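Local coordinates for protein GH26C (PDB 6Q78) that probably hydrolyses internal beta-1,4-mannosidic linkages of mannans, as a family 26 glycoside hydrolase of the TIM-barrel clan from a marine flavobacterium, at residues A[67-70]-A[71-75]; A[317-320]-A[321-325]; A[401-405]-A[406-410]. All blocks are in the same frame, centred on the assembly; numbering follows the deposited sequence.

Contact 1 of 3, residues A[67-70]-A[71-75]; sequences VALF and YNLKL
Val67 and Tyr71 set the register: Tyr71 N donates to Val67 O at 3.0 Å, and the same i to i+4 step continues with Asn72 N on Ala68 O, Leu73 N on Leu69 O and Lys74 N on Phe70 O. These are the regular turns of an alpha-helix, the helix 64-76 that precedes strand 81-86 of the TIM barrel. The straightest of the four is the first, with an N-H...O angle of 175°. On one flank Leu69 and Leu73 lie side by side and point the same way, and Leu73 also rests its CG on Leu69 O at 3.4 Å. With CG anti to the backbone N (chi1 -177°), the Phe70 ring swings out to Ile330 of strand 330-336, which Leu73 and Lys74 touch as well; Tyr71 meets Thr53 and Pro415. The Lys74 chain, bent at chi2, carries NZ to a hydrogen bond with Lys329 O. Asn72 turns to the C-terminal tail, where its amide nitrogen donates to Met411 O and Arg413 O, so backbone carbonyls satisfy the buried amide nitrogen. The apolar pair closes through two methyls, Leu69 CD1 and Leu73 CD1, 3.7 Å apart.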
ATOM      1  N   VAL A  67       6.484 -13.326   9.084  1.00 10.47           N
ATOM      2  CA  VAL A  67       7.752 -12.946   9.711  1.00 11.56           C
ATOM      3  C   VAL A  67       8.845 -12.830   8.646  1.00 12.64           C
ATOM      4  O   VAL A  67       9.639 -11.869   8.629  1.00 11.02           O
ATOM      5  CB  VAL A  67       8.131 -13.983  10.789  1.00 11.04           C
ATOM      6  CG1 VAL A  67       9.535 -13.659  11.388  1.00 12.12           C
ATOM      7  CG2 VAL A  67       7.072 -14.022  11.917  1.00 13.16           C
ATOM      8  N   ALA A  68       8.916 -13.825   7.749  1.00 10.24           N
ATOM      9  CA  ALA A  68       9.933 -13.768   6.699  1.00 10.29           C
ATOM     10  C   ALA A  68       9.732 -12.540   5.816  1.00 11.38           C
ATOM     11  O   ALA A  68      10.706 -11.869   5.440  1.00 10.52           O
ATOM     12  CB  ALA A  68       9.904 -15.047   5.866  1.00 11.13           C
ATOM     13  N   LEU A  69       8.474 -12.224   5.467  1.00  8.54           N
ATOM     14  CA  LEU A  69       8.238 -11.027   4.661  1.00  7.89           C
ATOM     15  C   LEU A  69       8.787  -9.773   5.344  1.00 10.44           C
ATOM     16  O   LEU A  69       9.453  -8.943   4.701  1.00  9.59           O
ATOM     17  CB  LEU A  69       6.754 -10.897   4.348  1.00  7.34           C
ATOM     18  CG  LEU A  69       6.378  -9.626   3.598  1.00  7.94           C
ATOM     19  CD1 LEU A  69       6.973  -9.549   2.209  1.00  9.22           C
ATOM     20  CD2 LEU A  69       4.865  -9.496   3.520  1.00 10.92           C
ATOM     21  N   PHE A  70       8.514  -9.607   6.641  1.00  8.72           N
ATOM     22  CA  PHE A  70       9.030  -8.438   7.344  1.00  9.14           C
ATOM     23  C   PHE A  70      10.557  -8.413   7.285  1.00 10.20           C
ATOM     24  O   PHE A  70      11.164  -7.393   6.927  1.00 11.63           O
ATOM     25  CB  PHE A  70       8.518  -8.444   8.791  1.00 11.40           C
ATOM     26  CG  PHE A  70       8.930  -7.245   9.583  1.00 10.20           C
ATOM     27  CD1 PHE A  70      10.214  -7.159  10.123  1.00 12.96           C
ATOM     28  CD2 PHE A  70       8.019  -6.197   9.796  1.00 11.84           C
ATOM     29  CE1 PHE A  70      10.593  -6.046  10.887  1.00 12.31           C
ATOM     30  CE2 PHE A  70       8.389  -5.109  10.558  1.00 12.78           C
ATOM     31  CZ  PHE A  70       9.689  -5.016  11.090  1.00 11.72           C
ATOM     32  N   TYR A  71      11.197  -9.530   7.652  1.00 10.83           N
ATOM     33  CA  TYR A  71      12.655  -9.567   7.644  1.00 11.99           C
ATOM     34  C   TYR A  71      13.189  -9.237   6.259  1.00 13.20           C
ATOM     35  O   TYR A  71      14.103  -8.421   6.107  1.00 12.55           O
ATOM     36  CB  TYR A  71      13.169 -10.940   8.096  1.00 12.81           C
ATOM     37  CG  TYR A  71      14.683 -10.993   8.029  1.00 14.21           C
ATOM     38  CD1 TYR A  71      15.461 -10.507   9.087  1.00 17.05           C
ATOM     39  CD2 TYR A  71      15.351 -11.518   6.911  1.00 14.53           C
ATOM     40  CE1 TYR A  71      16.846 -10.530   9.034  1.00 20.17           C
ATOM     41  CE2 TYR A  71      16.744 -11.540   6.856  1.00 16.03           C
ATOM     42  CZ  TYR A  71      17.481 -11.050   7.930  1.00 18.07           C
ATOM     43  OH  TYR A  71      18.866 -11.063   7.898  1.00 23.87           O
ATOM     44  N   ASN A  72      12.643  -9.880   5.232  1.00 11.07           N
ATOM     45  CA  ASN A  72      13.246  -9.744   3.908  1.00 11.15           C
ATOM     46  C   ASN A  72      13.018  -8.357   3.318  1.00 12.52           C
ATOM     47  O   ASN A  72      13.871  -7.875   2.566  1.00 13.32           O
ATOM     48  CB  ASN A  72      12.723 -10.839   2.963  1.00 10.62           C
ATOM     49  CG  ASN A  72      13.430 -12.148   3.182  1.00 12.81           C
ATOM     50  OD1 ASN A  72      14.649 -12.188   3.123  1.00 20.99           O
ATOM     51  ND2 ASN A  72      12.687 -13.214   3.470  1.00 11.32           N
ATOM     52  N   LEU A  73      11.876  -7.717   3.612  1.00  9.81           N
ATOM     53  CA  LEU A  73      11.688  -6.336   3.161  1.00  9.71           C
ATOM     54  C   LEU A  73      12.676  -5.412   3.838  1.00 11.54           C
ATOM     55  O   LEU A  73      13.236  -4.507   3.204  1.00 12.58           O
ATOM     56  CB  LEU A  73      10.274  -5.846   3.470  1.00 10.62           C
ATOM     57  CG  LEU A  73       9.193  -6.339   2.519  1.00 11.18           C
ATOM     58  CD1 LEU A  73       7.818  -5.998   3.038  1.00 11.97           C
ATOM     59  CD2 LEU A  73       9.383  -5.709   1.120  1.00 13.76           C
ATOM     60  N   LYS A  74      12.857  -5.590   5.144  1.00 11.24           N
ATOM     61  CA  LYS A  74      13.786  -4.743   5.880  1.00 15.38           C
ATOM     62  C   LYS A  74      15.205  -4.928   5.358  1.00 14.42           C
ATOM     63  O   LYS A  74      15.941  -3.950   5.174  1.00 16.80           O
ATOM     64  CB  LYS A  74      13.684  -5.077   7.367  1.00 12.69           C
ATOM     65  CG  LYS A  74      14.564  -4.255   8.302  1.00 14.03           C
ATOM     66  CD  LYS A  74      14.149  -2.798   8.356  1.00 14.92           C
ATOM     67  CE  LYS A  74      14.897  -2.136   9.506  1.00 15.70           C
ATOM     68  NZ  LYS A  74      14.736  -0.661   9.422  1.00 17.25           N
ATOM     69  N   LEU A  75      15.585  -6.184   5.068  1.00 13.53           N
ATOM     70  CA  LEU A  75      16.929  -6.483   4.582  1.00 14.82           C
ATOM     71  C   LEU A  75      17.152  -5.876   3.200  1.00 14.61           C
ATOM     72  O   LEU A  75      18.157  -5.192   2.964  1.00 17.76           O
ATOM     73  CB  LEU A  75      17.150  -8.001   4.545  1.00 15.34           C
ATOM     74  CG  LEU A  75      18.505  -8.406   3.973  1.00 18.77           C
ATOM     75  CD1 LEU A  75      19.611  -7.858   4.839  1.00 19.65           C
ATOM     76  CD2 LEU A  75      18.593  -9.923   3.874  1.00 21.37           C
TER

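Contact 2 of 3, residues A[317-320]-A[321-325]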
ATOM      1  N   LEU A 317      10.657  11.634   1.934  1.00 12.15           N
ATOM      2  CA  LEU A 317      10.929  10.200   2.038  1.00 12.62           C
ATOM      3  C   LEU A 317      12.090   9.921   2.983  1.00 12.51           C
ATOM      4  O   LEU A 317      12.114   8.852   3.625  1.00 14.09           O
ATOM      5  CB  LEU A 317      11.145   9.584   0.648  1.00 15.17           C
ATOM      6  CG  LEU A 317      11.004   8.053   0.543  1.00 12.46           C
ATOM      7  CD1 LEU A 317       9.658   7.582   1.070  1.00 11.73           C
ATOM      8  CD2 LEU A 317      11.191   7.606  -0.903  1.00 15.02           C
ATOM      9  N   LYS A 318      13.071  10.854   3.067  1.00 13.68           N
ATOM     10  CA  LYS A 318      14.196  10.663   3.977  1.00 14.22           C
ATOM     11  C   LYS A 318      13.736  10.712   5.421  1.00 16.77           C
ATOM     12  O   LYS A 318      14.272   9.989   6.282  1.00 16.51           O
ATOM     13  CB  LYS A 318      15.288  11.703   3.703  1.00 16.80           C
ATOM     14  CG  LYS A 318      16.515  11.554   4.614  1.00 17.46           C
ATOM     15  CD  LYS A 318      17.271  10.250   4.313  1.00 22.45           C
ATOM     16  CE  LYS A 318      18.616  10.227   5.083  1.00 23.90           C
ATOM     17  NZ  LYS A 318      19.263   8.883   5.014  1.00 24.43           N
ATOM     18  N   ILE A 319      12.748  11.569   5.715  1.00 15.53           N
ATOM     19  CA  ILE A 319      12.163  11.585   7.051  1.00 13.87           C
ATOM     20  C   ILE A 319      11.584  10.215   7.383  1.00 11.92           C
ATOM     21  O   ILE A 319      11.790   9.686   8.479  1.00 14.49           O
ATOM     22  CB  ILE A 319      11.065  12.657   7.134  1.00 13.54           C
ATOM     23  CG1 ILE A 319      11.677  14.073   7.145  1.00 18.27           C
ATOM     24  CG2 ILE A 319      10.194  12.425   8.336  1.00 17.52           C
ATOM     25  CD1 ILE A 319      10.603  15.152   6.943  1.00 16.52           C
ATOM     26  N   VAL A 320      10.746   9.682   6.486  1.00 12.41           N
ATOM     27  CA  VAL A 320      10.181   8.351   6.695  1.00 13.96           C
ATOM     28  C   VAL A 320      11.293   7.329   6.863  1.00 11.95           C
ATOM     29  O   VAL A 320      11.243   6.471   7.754  1.00 13.54           O
ATOM     30  CB  VAL A 320       9.240   7.981   5.534  1.00 10.36           C
ATOM     31  CG1 VAL A 320       8.599   6.568   5.713  1.00 11.06           C
ATOM     32  CG2 VAL A 320       8.142   9.069   5.373  1.00 12.08           C
ATOM     33  N   SER A 321      12.275   7.366   5.960  1.00 12.13           N
ATOM     34  CA  SER A 321      13.362   6.385   6.002  1.00 13.94           C
ATOM     35  C   SER A 321      14.162   6.493   7.305  1.00 13.85           C
ATOM     36  O   SER A 321      14.527   5.470   7.906  1.00 14.94           O
ATOM     37  CB  SER A 321      14.252   6.584   4.774  1.00 14.56           C
ATOM     38  OG  SER A 321      15.430   5.798   4.822  1.00 16.24           O
ATOM     39  N   ASP A 322      14.424   7.719   7.768  1.00 13.58           N
ATOM     40  CA  ASP A 322      15.144   7.889   9.032  1.00 15.33           C
ATOM     41  C   ASP A 322      14.350   7.326  10.206  1.00 15.58           C
ATOM     42  O   ASP A 322      14.921   6.686  11.104  1.00 15.74           O
ATOM     43  CB  ASP A 322      15.442   9.366   9.315  1.00 20.83           C
ATOM     44  CG  ASP A 322      16.591   9.919   8.498  1.00 27.41           C
ATOM     45  OD1 ASP A 322      17.378   9.122   7.925  1.00 20.34           O
ATOM     46  OD2 ASP A 322      16.729  11.177   8.470  1.00 24.32           O
ATOM     47  N   LEU A 323      13.040   7.585  10.240  1.00 13.83           N
ATOM     48  CA  LEU A 323      12.239   7.070  11.344  1.00 17.18           C
ATOM     49  C   LEU A 323      12.159   5.552  11.307  1.00 13.61           C
ATOM     50  O   LEU A 323      12.194   4.895  12.356  1.00 15.41           O
ATOM     51  CB  LEU A 323      10.835   7.650  11.282  1.00 17.87           C
ATOM     52  CG  LEU A 323      10.706   9.090  11.728  1.00 16.41           C
ATOM     53  CD1 LEU A 323       9.275   9.537  11.369  1.00 20.03           C
ATOM     54  CD2 LEU A 323      10.977   9.222  13.229  1.00 18.38           C
ATOM     55  N   ALA A 324      12.039   4.971  10.106  1.00 13.06           N
ATOM     56  CA  ALA A 324      12.037   3.512  10.001  1.00 12.71           C
ATOM     57  C   ALA A 324      13.359   2.906  10.474  1.00 17.03           C
ATOM     58  O   ALA A 324      13.378   1.847  11.113  1.00 13.72           O
ATOM     59  CB  ALA A 324      11.736   3.113   8.554  1.00 14.03           C
ATOM     60  N   GLU A 325      14.486   3.557  10.175  1.00 14.57           N
ATOM     61  CA  GLU A 325      15.756   3.063  10.706  1.00 17.11           C
ATOM     62  C   GLU A 325      15.772   3.142  12.232  1.00 18.17           C
ATOM     63  O   GLU A 325      16.161   2.186  12.910  1.00 18.81           O
ATOM     64  CB  GLU A 325      16.903   3.862  10.100  1.00 18.20           C
ATOM     65  CG  GLU A 325      17.210   3.514   8.658  1.00 25.39           C
ATOM     66  CD  GLU A 325      18.630   3.853   8.268  0.14 20.68           C
ATOM     67  OE1 GLU A 325      19.559   3.123   8.678  0.60 26.72           O
ATOM     68  OE2 GLU A 325      18.816   4.861   7.562  0.57 22.00           O
TER
HETATM   69  O   HOH W   1      17.412   6.993   6.312  1.00 19.36           O
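Lys318 and Asp322, one helical turn apart, meet through a long salt bridge of 3.5 Å between Lys318 NZ and Asp322 OD1. The two side chains cross obliquely, and the nearest carbon is Lys318 CE, 3.3 Å from Asp322 OD1, so the CE methylene approaches the oxygen more closely than the ammonium does. The bend at chi2 (67°) in the lysine chain turns NZ forward along the helix, toward the acid one turn on. The backbone bond from Asp322 N to Lys318 O, at 2.7 Å, keeps the partners in step. A water ties the cluster together: it accepts from Lys318 NZ at 2.9 Å, lies 2.7 Å from Asp322 OD1 and also bonds to Ser321 OG and Glu325 OE2. A second shell fixes these groups: Lys318 NZ donates to Asn363 O, Ser321 OG bonds to Lys366 N, and Glu325 OE1 forms a salt bridge with Lys366 NZ. Were Lys318 shortened to an alanine, Asp322 would probably lose its cationic mate, and the water and Asn363 O a donor. Val320 packs on Met294, Met296 and Ala331, seating helix 306-327 on strands 293-298 and 330-336 in a beta-alpha-beta unit of the barrel. Lys318 is likely to favour the ionised form of Asp322, while Glu325, whose OE2 is 4.8 Å from Lys318 NZ, probably feels it mainly through the water.

Contact 3 of 3, residues A[401-405]-A[406-410]; sequences EVILA and DDLPE
Asp407 reaches Leu404 because its chi1 of 53° places CG between its own backbone N and carbonyl carbon, folding the carboxylate back over the preceding strand end. There Leu404 N donates to Asp407 OD1 at 2.9 Å. The donor comes on the syn side of the carboxylate but lies 34° out of its plane. A water lies 2.8 Å from Val402 O and 2.6 Å from Asp407 OD1, bridging the acid and the strand. Asp407 N returns a weak bond to Leu404 O, which makes the pairing of the two residues reciprocal, and Leu408 N donates to Ala405 O at 3.2 Å from above the carbonyl plane. This turn ends the short strand 402-403, which pairs parallel with strand 81-86 as an extra strand beside the TIM barrel's own, through backbone bonds between Ile403 and both Phe81 and Val83. The Ile403 CG2 methyl faces Leu408 and Pro409: it lies 3.9 Å from Leu408 CD2 and 4.2 Å from Pro409 CD. Asp406 N is held by Ser108 OG, while the Leu408 side chain reaches Ile82 of strand 81-86.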
ATOM      1  N   GLU A 401      19.096  -1.072  -8.189  1.00 13.76           N
ATOM      2  CA  GLU A 401      18.230  -0.971  -7.017  1.00 12.45           C
ATOM      3  C   GLU A 401      16.837  -1.545  -7.265  1.00 12.22           C
ATOM      4  O   GLU A 401      16.161  -1.932  -6.308  1.00 14.19           O
ATOM      5  CB  GLU A 401      18.091   0.496  -6.603  1.00 18.47           C
ATOM      6  CG  GLU A 401      19.369   1.144  -5.978  1.00 25.56           C
ATOM      7  CD  GLU A 401      20.538   1.362  -6.953  0.38 18.71           C
ATOM      8  OE1 GLU A 401      20.299   1.464  -8.169  1.00 23.15           O
ATOM      9  OE2 GLU A 401      21.723   1.436  -6.502  0.47 18.96           O
ATOM     10  N   VAL A 402      16.358  -1.545  -8.506  1.00 12.11           N
ATOM     11  CA  VAL A 402      14.948  -1.882  -8.768  1.00 11.36           C
ATOM     12  C   VAL A 402      14.760  -3.396  -8.819  1.00 11.29           C
ATOM     13  O   VAL A 402      15.457  -4.101  -9.565  1.00 13.32           O
ATOM     14  CB  VAL A 402      14.455  -1.230 -10.073  1.00 12.06           C
ATOM     15  CG1 VAL A 402      13.128  -1.832 -10.521  1.00 13.46           C
ATOM     16  CG2 VAL A 402      14.334   0.282  -9.925  1.00 13.55           C
ATOM     17  N   ILE A 403      13.770  -3.891  -8.075  1.00 10.69           N
ATOM     18  CA  ILE A 403      13.416  -5.320  -8.050  1.00 10.05           C
ATOM     19  C   ILE A 403      12.013  -5.490  -8.632  1.00  9.04           C
ATOM     20  O   ILE A 403      11.037  -4.996  -8.057  1.00 10.44           O
ATOM     21  CB  ILE A 403      13.486  -5.873  -6.612  1.00 12.08           C
ATOM     22  CG1 ILE A 403      14.907  -5.696  -6.069  1.00 15.66           C
ATOM     23  CG2 ILE A 403      13.042  -7.329  -6.497  1.00 12.26           C
ATOM     24  CD1 ILE A 403      15.027  -6.086  -4.612  1.00 25.51           C
ATOM     25  N   LEU A 404      11.906  -6.215  -9.757  1.00  9.20           N
ATOM     26  CA  LEU A 404      10.642  -6.680 -10.330  1.00  9.83           C
ATOM     27  C   LEU A 404      10.499  -8.180 -10.045  1.00  8.82           C
ATOM     28  O   LEU A 404      11.349  -8.775  -9.387  1.00  9.84           O
ATOM     29  CB  LEU A 404      10.600  -6.384 -11.830  1.00  9.42           C
ATOM     30  CG  LEU A 404      10.687  -4.906 -12.222  1.00 10.10           C
ATOM     31  CD1 LEU A 404      10.695  -4.727 -13.749  1.00 12.80           C
ATOM     32  CD2 LEU A 404       9.549  -4.101 -11.610  1.00 11.60           C
ATOM     33  N   ALA A 405       9.447  -8.812 -10.581  1.00  8.64           N
ATOM     34  CA  ALA A 405       9.231 -10.227 -10.284  1.00  8.70           C
ATOM     35  C   ALA A 405      10.443 -11.080 -10.631  1.00  9.28           C
ATOM     36  O   ALA A 405      10.825 -11.961  -9.862  1.00 10.39           O
ATOM     37  CB  ALA A 405       7.994 -10.770 -11.016  1.00 10.02           C
ATOM     38  N   ASP A 406      11.090 -10.816 -11.765  1.00  9.69           N
ATOM     39  CA  ASP A 406      12.153 -11.719 -12.196  1.00 10.33           C
ATOM     40  C   ASP A 406      13.309 -11.730 -11.219  1.00 14.24           C
ATOM     41  O   ASP A 406      13.930 -12.787 -11.029  1.00 19.03           O
ATOM     42  CB  ASP A 406      12.575 -11.431 -13.635  1.00 12.51           C
ATOM     43  CG  ASP A 406      11.570 -11.965 -14.662  1.00 15.50           C
ATOM     44  OD1 ASP A 406      10.628 -12.691 -14.286  1.00 17.33           O
ATOM     45  OD2 ASP A 406      11.694 -11.638 -15.865  1.00 19.30           O
ATOM     46  N   ASP A 407      13.572 -10.615 -10.527  1.00 10.44           N
ATOM     47  CA  ASP A 407      14.693 -10.611  -9.592  1.00 12.21           C
ATOM     48  C   ASP A 407      14.272 -10.602  -8.123  1.00 10.94           C
ATOM     49  O   ASP A 407      15.084 -10.295  -7.240  1.00 13.05           O
ATOM     50  CB  ASP A 407      15.755  -9.563  -9.938  1.00 15.78           C
ATOM     51  CG  ASP A 407      15.203  -8.180 -10.111  0.65 15.12           C
ATOM     52  OD1 ASP A 407      14.055  -8.041 -10.568  1.00 19.71           O
ATOM     53  OD2 ASP A 407      15.983  -7.223  -9.872  0.71 17.96           O
ATOM     54  N   LEU A 408      13.041 -11.018  -7.831  1.00  9.89           N
ATOM     55  CA  LEU A 408      12.630 -11.067  -6.438  1.00 11.38           C
ATOM     56  C   LEU A 408      13.459 -12.092  -5.667  1.00 10.16           C
ATOM     57  O   LEU A 408      13.652 -13.218  -6.145  1.00 11.61           O
ATOM     58  CB  LEU A 408      11.174 -11.503  -6.340  1.00  9.59           C
ATOM     59  CG  LEU A 408      10.097 -10.447  -6.527  1.00  9.73           C
ATOM     60  CD1 LEU A 408       8.769 -11.160  -6.801  1.00 10.73           C
ATOM     61  CD2 LEU A 408      10.000  -9.498  -5.303  1.00  9.91           C
ATOM     62  N   PRO A 409      13.912 -11.758  -4.453  1.00 10.28           N
ATOM     63  CA  PRO A 409      14.364 -12.789  -3.508  1.00 12.16           C
ATOM     64  C   PRO A 409      13.211 -13.712  -3.146  1.00 12.08           C
ATOM     65  O   PRO A 409      12.045 -13.434  -3.442  1.00 12.08           O
ATOM     66  CB  PRO A 409      14.739 -11.978  -2.260  1.00 18.21           C
ATOM     67  CG  PRO A 409      14.804 -10.561  -2.682  1.00 15.14           C
ATOM     68  CD  PRO A 409      13.865 -10.424  -3.828  1.00 11.28           C
ATOM     69  N   GLU A 410      13.535 -14.780  -2.433  1.00 13.12           N
ATOM     70  CA  GLU A 410      12.519 -15.610  -1.773  1.00 10.91           C
ATOM     71  C   GLU A 410      12.072 -14.858  -0.522  1.00 12.01           C
ATOM     72  O   GLU A 410      12.672 -14.960   0.555  1.00 14.08           O
ATOM     73  CB  GLU A 410      13.074 -16.996  -1.461  1.00 14.21           C
ATOM     74  CG  GLU A 410      13.445 -17.774  -2.729  1.00 15.22           C
ATOM     75  CD  GLU A 410      14.005 -19.148  -2.438  1.00 22.87           C
ATOM     76  OE1 GLU A 410      13.388 -19.897  -1.657  1.00 27.01           O
ATOM     77  OE2 GLU A 410      15.070 -19.480  -2.996  1.00 35.20           O
TER
HETATM   78  O   HOH W   2      14.531  -5.707 -11.718  1.00 22.13           O

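In the fold
Contacts 1 and 2 are turns of two helices packed on strand 330-336, through Ile330 and Ala331 respectively, and they touch where Lys74 NZ makes a weak hydrogen bond to Ala324 O. In contact 1 every touching residue is buried, joined by backbone bonds and a leucine pair, with outside carbonyls taking its polar ends; contact 2 is buried on its barrel side but carries a hydrated charge cluster on another. Contact 3, partly exposed, replaces helical bonding with a turn held by an aspartate side chain beside strand 81-86. It approaches contact 1 at Asn72 ND2 and Glu410 O, whereas contacts 2 and 3 stay about 11 Å apart at their nearest atoms.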